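Side-chain contacts in ubiquitin-like-specific protease 2 (Saccharomyces cerevisiae, PDB 5LNB), which removes the ubiquitin-like modifier SUMO from target proteins as a cysteine protease, this chain being the piece that holds its catalytic domain: residues I115-S120 with F124-T129; L162-L167 with L221-F226. One frame throughout, in Å; residues are numbered along the deposited sequence.

Contact 1 (I115-S120 with F124-T129). With ACT (acetate ion), chain B.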
loop_
_atom_site.group_PDB
_atom_site.type_symbol
_atom_site.label_atom_id
_atom_site.label_comp_id
_atom_site.label_asym_id
_atom_site.label_seq_id
_atom_site.Cartn_x
_atom_site.Cartn_y
_atom_site.Cartn_z
ATOM N N ILE A 115 0.794 -0.336 -5.031
ATOM C CA ILE A 115 1.847 -1.349 -5.023
ATOM C C ILE A 115 2.883 -1.039 -3.952
ATOM O O ILE A 115 3.769 -0.199 -4.174
ATOM C CB ILE A 115 2.511 -1.467 -6.400
ATOM C CG1 ILE A 115 1.458 -1.766 -7.467
ATOM C CG2 ILE A 115 3.597 -2.542 -6.366
ATOM C CD1 ILE A 115 2.021 -1.807 -8.873
ATOM N N PRO A 116 2.809 -1.673 -2.780
ATOM C CA PRO A 116 3.897 -1.527 -1.802
ATOM C C PRO A 116 5.126 -2.319 -2.234
ATOM O O PRO A 116 5.019 -3.392 -2.833
ATOM C CB PRO A 116 3.294 -2.062 -0.499
ATOM C CG PRO A 116 2.112 -2.846 -0.891
ATOM C CD PRO A 116 1.619 -2.323 -2.210
ATOM N N ILE A 117 6.304 -1.771 -1.928
ATOM C CA ILE A 117 7.570 -2.270 -2.454
ATOM C C ILE A 117 8.510 -2.554 -1.293
ATOM O O ILE A 117 8.804 -1.662 -0.486
ATOM C CB ILE A 117 8.200 -1.276 -3.447
ATOM C CG1 ILE A 117 7.309 -1.182 -4.694
ATOM C CG2 ILE A 117 9.626 -1.686 -3.798
ATOM C CD1 ILE A 117 7.756 -0.163 -5.716
ATOM N N ASN A 118 8.996 -3.789 -1.216
ATOM C CA ASN A 118 9.859 -4.247 -0.134
ATOM C C ASN A 118 11.156 -4.734 -0.760
ATOM O O ASN A 118 11.186 -5.807 -1.370
ATOM C CB ASN A 118 9.171 -5.351 0.669
ATOM C CG ASN A 118 10.120 -6.077 1.608
ATOM O OD1 ASN A 118 11.171 -5.558 1.980
ATOM N ND2 ASN A 118 9.744 -7.287 2.002
ATOM N N ILE A 119 12.220 -3.946 -0.628
ATOM C CA ILE A 119 13.523 -4.295 -1.185
ATOM C C ILE A 119 14.570 -4.162 -0.094
ATOM O O ILE A 119 14.698 -3.095 0.520
ATOM C CB ILE A 119 13.898 -3.412 -2.388
ATOM C CG1 ILE A 119 12.899 -3.590 -3.535
ATOM C CG2 ILE A 119 15.305 -3.755 -2.859
ATOM C CD1 ILE A 119 13.192 -2.674 -4.729
ATOM N N SER A 120 15.326 -5.233 0.137
ATOM C CA SER A 120 16.416 -5.224 1.119
ATOM C C SER A 120 16.018 -4.468 2.383
ATOM O O SER A 120 16.729 -3.584 2.865
ATOM C CB SER A 120 17.685 -4.629 0.520
ATOM O OG SER A 120 18.073 -5.344 -0.637
ATOM N N PHE A 124 8.917 1.162 0.614
ATOM C CA PHE A 124 8.281 2.363 0.087
ATOM C C PHE A 124 7.115 1.885 -0.773
ATOM O O PHE A 124 6.796 0.692 -0.791
ATOM C CB PHE A 124 9.292 3.270 -0.641
ATOM C CG PHE A 124 9.909 2.662 -1.878
ATOM C CD1 PHE A 124 9.378 2.919 -3.136
ATOM C CD2 PHE A 124 11.042 1.867 -1.787
ATOM C CE1 PHE A 124 9.953 2.374 -4.281
ATOM C CE2 PHE A 124 11.625 1.318 -2.931
ATOM C CZ PHE A 124 11.078 1.569 -4.176
ATOM N N SER A 125 6.449 2.806 -1.467
ATOM C CA SER A 125 5.226 2.419 -2.162
ATOM C C SER A 125 4.969 3.334 -3.354
ATOM O O SER A 125 5.470 4.459 -3.425
ATOM C CB SER A 125 4.031 2.443 -1.202
ATOM O OG SER A 125 2.836 2.038 -1.840
ATOM N N CYS A 126 4.163 2.847 -4.289
ATOM C CA CYS A 126 3.660 3.714 -5.339
ATOM C C CYS A 126 2.174 3.449 -5.546
ATOM O O CYS A 126 1.628 2.446 -5.091
ATOM C CB CYS A 126 4.438 3.538 -6.647
ATOM S SG CYS A 126 4.202 1.974 -7.423
ATOM N N ILE A 127 1.523 4.395 -6.209
ATOM C CA ILE A 127 0.116 4.315 -6.568
ATOM C C ILE A 127 0.016 4.733 -8.029
ATOM O O ILE A 127 0.453 5.835 -8.394
ATOM C CB ILE A 127 -0.768 5.205 -5.678
ATOM C CG1 ILE A 127 -0.675 4.761 -4.226
ATOM C CG2 ILE A 127 -2.222 5.177 -6.159
ATOM C CD1 ILE A 127 -1.565 5.561 -3.261
ATOM N N ILE A 128 -0.516 3.848 -8.865
ATOM C CA ILE A 128 -0.610 4.097 -10.300
ATOM C C ILE A 128 -1.947 4.760 -10.588
ATOM O O ILE A 128 -3.002 4.212 -10.248
ATOM C CB ILE A 128 -0.464 2.800 -11.106
ATOM C CG1 ILE A 128 0.740 1.991 -10.613
ATOM C CG2 ILE A 128 -0.330 3.124 -12.597
ATOM C CD1 ILE A 128 0.968 0.717 -11.414
ATOM N N THR A 129 -1.911 5.935 -11.218
ATOM C CA THR A 129 -3.117 6.672 -11.566
ATOM C C THR A 129 -3.219 6.857 -13.078
ATOM O O THR A 129 -2.237 6.728 -13.818
ATOM C CB THR A 129 -3.147 8.050 -10.878
ATOM O OG1 THR A 129 -2.065 8.855 -11.371
ATOM C CG2 THR A 129 -3.018 7.900 -9.360
HETATM C C ACT B . 12.729 -8.867 3.003
HETATM O O ACT B . 13.350 -7.794 2.771
HETATM O OXT ACT B . 11.563 -8.975 2.557
HETATM C CH3 ACT B . 13.336 -10.001 3.776
#

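Contact 2 (L162-L167 with L221-F226)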
loop_
_atom_site.group_PDB
_atom_site.type_symbol
_atom_site.label_atom_id
_atom_site.label_comp_id
_atom_site.label_asym_id
_atom_site.label_seq_id
_atom_site.Cartn_x
_atom_site.Cartn_y
_atom_site.Cartn_z
ATOM N N LEU A 162 2.775 7.367 -8.835
ATOM C CA LEU A 162 3.044 8.239 -7.697
ATOM C C LEU A 162 3.839 7.454 -6.655
ATOM O O LEU A 162 3.302 6.544 -6.013
ATOM C CB LEU A 162 1.731 8.775 -7.133
ATOM C CG LEU A 162 0.777 9.412 -8.156
ATOM C CD1 LEU A 162 -0.549 9.824 -7.500
ATOM C CD2 LEU A 162 1.425 10.611 -8.861
ATOM N N THR A 163 5.117 7.795 -6.500
ATOM C CA THR A 163 6.076 7.040 -5.696
ATOM C C THR A 163 6.500 7.867 -4.487
ATOM O O THR A 163 6.945 9.013 -4.641
ATOM C CB THR A 163 7.309 6.672 -6.531
ATOM O OG1 THR A 163 6.890 6.113 -7.778
ATOM C CG2 THR A 163 8.183 5.654 -5.806
ATOM N N PHE A 164 6.383 7.289 -3.287
ATOM C CA PHE A 164 6.642 8.040 -2.064
ATOM C C PHE A 164 7.432 7.191 -1.072
ATOM O O PHE A 164 7.155 6.001 -0.883
ATOM C CB PHE A 164 5.335 8.553 -1.431
ATOM C CG PHE A 164 4.190 7.567 -1.491
ATOM C CD1 PHE A 164 3.847 6.804 -0.373
ATOM C CD2 PHE A 164 3.460 7.395 -2.665
ATOM C CE1 PHE A 164 2.796 5.900 -0.421
ATOM C CE2 PHE A 164 2.413 6.481 -2.722
ATOM C CZ PHE A 164 2.075 5.736 -1.594
ATOM N N ASP A 165 8.428 7.821 -0.453
ATOM C CA ASP A 165 9.431 7.134 0.348
ATOM C C ASP A 165 9.809 8.049 1.503
ATOM O O ASP A 165 10.126 9.218 1.283
ATOM C CB ASP A 165 10.662 6.809 -0.511
ATOM C CG ASP A 165 11.733 6.034 0.238
ATOM O OD1 ASP A 165 11.541 5.678 1.423
ATOM O OD2 ASP A 165 12.782 5.767 -0.383
ATOM N N SER A 166 9.771 7.519 2.725
ATOM C CA SER A 166 10.165 8.315 3.876
ATOM C C SER A 166 11.666 8.559 3.916
ATOM O O SER A 166 12.105 9.481 4.608
ATOM C CB SER A 166 9.702 7.648 5.175
ATOM O OG SER A 166 10.148 6.307 5.236
ATOM N N LEU A 167 12.464 7.767 3.200
ATOM C CA LEU A 167 13.884 8.073 3.065
ATOM C C LEU A 167 14.100 9.063 1.920
ATOM O O LEU A 167 13.237 9.255 1.056
ATOM C CB LEU A 167 14.704 6.801 2.837
ATOM C CG LEU A 167 14.557 5.735 3.937
ATOM C CD1 LEU A 167 15.458 4.530 3.685
ATOM C CD2 LEU A 167 14.817 6.325 5.337
ATOM N N LEU A 221 0.953 4.669 6.849
ATOM C CA LEU A 221 0.272 5.925 7.137
ATOM C C LEU A 221 0.170 6.823 5.914
ATOM O O LEU A 221 -0.781 7.606 5.810
ATOM C CB LEU A 221 0.957 6.648 8.291
ATOM C CG LEU A 221 0.329 6.163 9.613
ATOM C CD1 LEU A 221 1.077 4.983 10.220
ATOM C CD2 LEU A 221 0.158 7.276 10.602
ATOM N N ASN A 222 1.112 6.713 4.971
ATOM C CA ASN A 222 1.008 7.493 3.745
ATOM C C ASN A 222 -0.136 6.986 2.878
ATOM O O ASN A 222 -0.924 7.779 2.346
ATOM C CB ASN A 222 2.338 7.458 2.985
ATOM C CG ASN A 222 3.432 8.263 3.686
ATOM O OD1 ASN A 222 3.146 9.165 4.481
ATOM N ND2 ASN A 222 4.682 7.934 3.399
ATOM N N ILE A 223 -0.257 5.664 2.750
ATOM C CA ILE A 223 -1.395 5.088 2.040
ATOM C C ILE A 223 -2.692 5.443 2.750
ATOM O O ILE A 223 -3.678 5.839 2.118
ATOM C CB ILE A 223 -1.218 3.564 1.895
ATOM C CG1 ILE A 223 -0.099 3.270 0.880
ATOM C CG2 ILE A 223 -2.541 2.914 1.499
ATOM C CD1 ILE A 223 0.282 1.820 0.738
ATOM N N ARG A 224 -2.707 5.322 4.074
ATOM C CA ARG A 224 -3.893 5.694 4.832
ATOM C C ARG A 224 -4.295 7.134 4.555
ATOM O O ARG A 224 -5.472 7.427 4.321
ATOM C CB ARG A 224 -3.646 5.495 6.324
ATOM C CG ARG A 224 -4.809 5.967 7.177
ATOM C CD ARG A 224 -4.539 5.782 8.659
ATOM N NE ARG A 224 -5.681 6.214 9.449
ATOM C CZ ARG A 224 -5.677 6.323 10.775
ATOM N NH1 ARG A 224 -4.577 6.044 11.464
ATOM N NH2 ARG A 224 -6.770 6.719 11.412
ATOM N N LYS A 225 -3.326 8.054 4.587
ATOM C CA LYS A 225 -3.643 9.456 4.333
ATOM C C LYS A 225 -4.172 9.645 2.915
ATOM O O LYS A 225 -5.150 10.364 2.698
ATOM C CB LYS A 225 -2.415 10.330 4.570
ATOM C CG LYS A 225 -2.618 11.800 4.225
ATOM C CD LYS A 225 -3.689 12.452 5.086
ATOM C CE LYS A 225 -3.383 12.273 6.571
ATOM N NZ LYS A 225 -4.247 13.137 7.435
ATOM N N PHE A 226 -3.531 9.007 1.935
ATOM C CA PHE A 226 -3.982 9.143 0.552
ATOM C C PHE A 226 -5.467 8.810 0.420
ATOM O O PHE A 226 -6.221 9.538 -0.235
ATOM C CB PHE A 226 -3.139 8.245 -0.362
ATOM C CG PHE A 226 -3.533 8.310 -1.815
ATOM C CD1 PHE A 226 -4.574 7.517 -2.305
ATOM C CD2 PHE A 226 -2.860 9.153 -2.697
ATOM C CE1 PHE A 226 -4.942 7.572 -3.650
ATOM C CE2 PHE A 226 -3.220 9.216 -4.043
ATOM C CZ PHE A 226 -4.265 8.423 -4.525
HETATM O O HOH W 1 6.019 5.649 1.983
#

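Contact 1 (I115-S120 with F124-T129)
I117 lies across the flat ring of F124, and the two fit as a bump on a plate. The branch methyl CG2 of I117 sits 4.0 Å from the centre of the F124 ring, a CH-pi contact over the face. CD1 of I117 lies 3.6 Å from F124 CE1. The F124 ring is turned there by a chi1 of 64°, with CG between the backbone N and the carbonyl carbon, and its far end comes nearer the neighbouring strand. Beneath the side chains, I117 and F124 form an antiparallel hydrogen-bonded pair, I117 N to F124 O at 2.8 Å and F124 N to I117 O at 3.0 Å. I115 and C126 form another.

The same face carries on with I115. Its CB touches the sulfur of C126, I115 CB to C126 SG being 4.0 Å. Its tip runs on to I128, and the two end methyls meet at 3.7 Å, I115 CD1 to I128 CD1. I175 and I178 of helix 172-190 lie on I117, C126 and I128, and F83 of helix 82-87 lies on I115.

S125 points to the other face, where its OG lies beside P116, 3.7 Å from P116 CA. V219 and I223 of helix 215-228 close over the serine.

N118 faces away from the second strand. Its ND2 meets a bound acetate, which probably comes from the crystallisation liquor. The bond is doubtful as modelled, since 2.5 Å from N118 ND2 to OXT is too short. The same ND2 has a weak bond to D51. A leucine here has no N-H, and D51 would probably lose its weak partner, as would the acetate.

Strands 112-119 and 122-129 thus form an antiparallel beta hairpin in the mixed central sheet of the Ulp1-type catalytic domain.

Contact 2 (L162-L167 with L221-F226)
F164 and N222 are brought together by their first torsions. In F164 a chi1 of 40° sets CG between the backbone N and the carbonyl carbon, and the ring is set against N222 and I223. In N222 a chi1 of -71° puts CG beside the backbone N, which runs the amide alongside the F164 ring and brings N222 ND2 to 4.0 Å from F164 CD1. N222 CB lies 3.7 Å from F164 CD1, in an oblique approach. The two side chains slide past each other in opposite directions, with ring and amide planes 75° apart.

I223 comes to the ring at its edge. Its CG1 is 4.1 Å from F164 CZ, and the two side chains cross at about a right angle. W237 also meets the F164 ring.

A water joins the polar parts. It donates to F164 O at 3.1 Å and accepts from N222 ND2 at 3.0 Å. The other end of the amide, OD1, is bonded by R261. Both ends of the N222 side chain are therefore held, which should fix its rotation.

The contact lays helix 215-228 on one face of the central mixed sheet of the catalytic domain, against strand 159-164. At D165 the chain makes an Asx turn, in which L167 N bonds D165 OD1 at 2.9 Å, meeting it from above the carboxylate plane. D165 also bonds H122 through OD1 and H171 through OD2. As in other C48 proteases, D165 and H122 probably belong to the catalytic triad, with C215 at the start of the helix.

At the other end L162 and F226 meet at one point. L162 CD1 stands 4.4 Å from F226 CE2, again obliquely. I234 of helix 230-238 touches both side chains, and Y112 meets the F226 ring edge-to-face.

In the fold
From the N terminus, contact 1 comes first. Strand 112-119 turns back through residues 120-121 into strand 122-129, a very short loop. The chain then passes through helix 131-136 and reaches strand 159-164. Contact 2 opens here and closes a long loop. Between its segments lie helix 172-190 and strand 199-203. The two contacts are in series and neither nests in the other. They still touch side by side in the sheet, where I127 N lies 2.8 Å from L162 O and S125 O lies 3.0 Å from F164 N, probable hydrogen bonds. Contact 1 builds the hairpin, and contact 2 ties the next strand to helix 215-228.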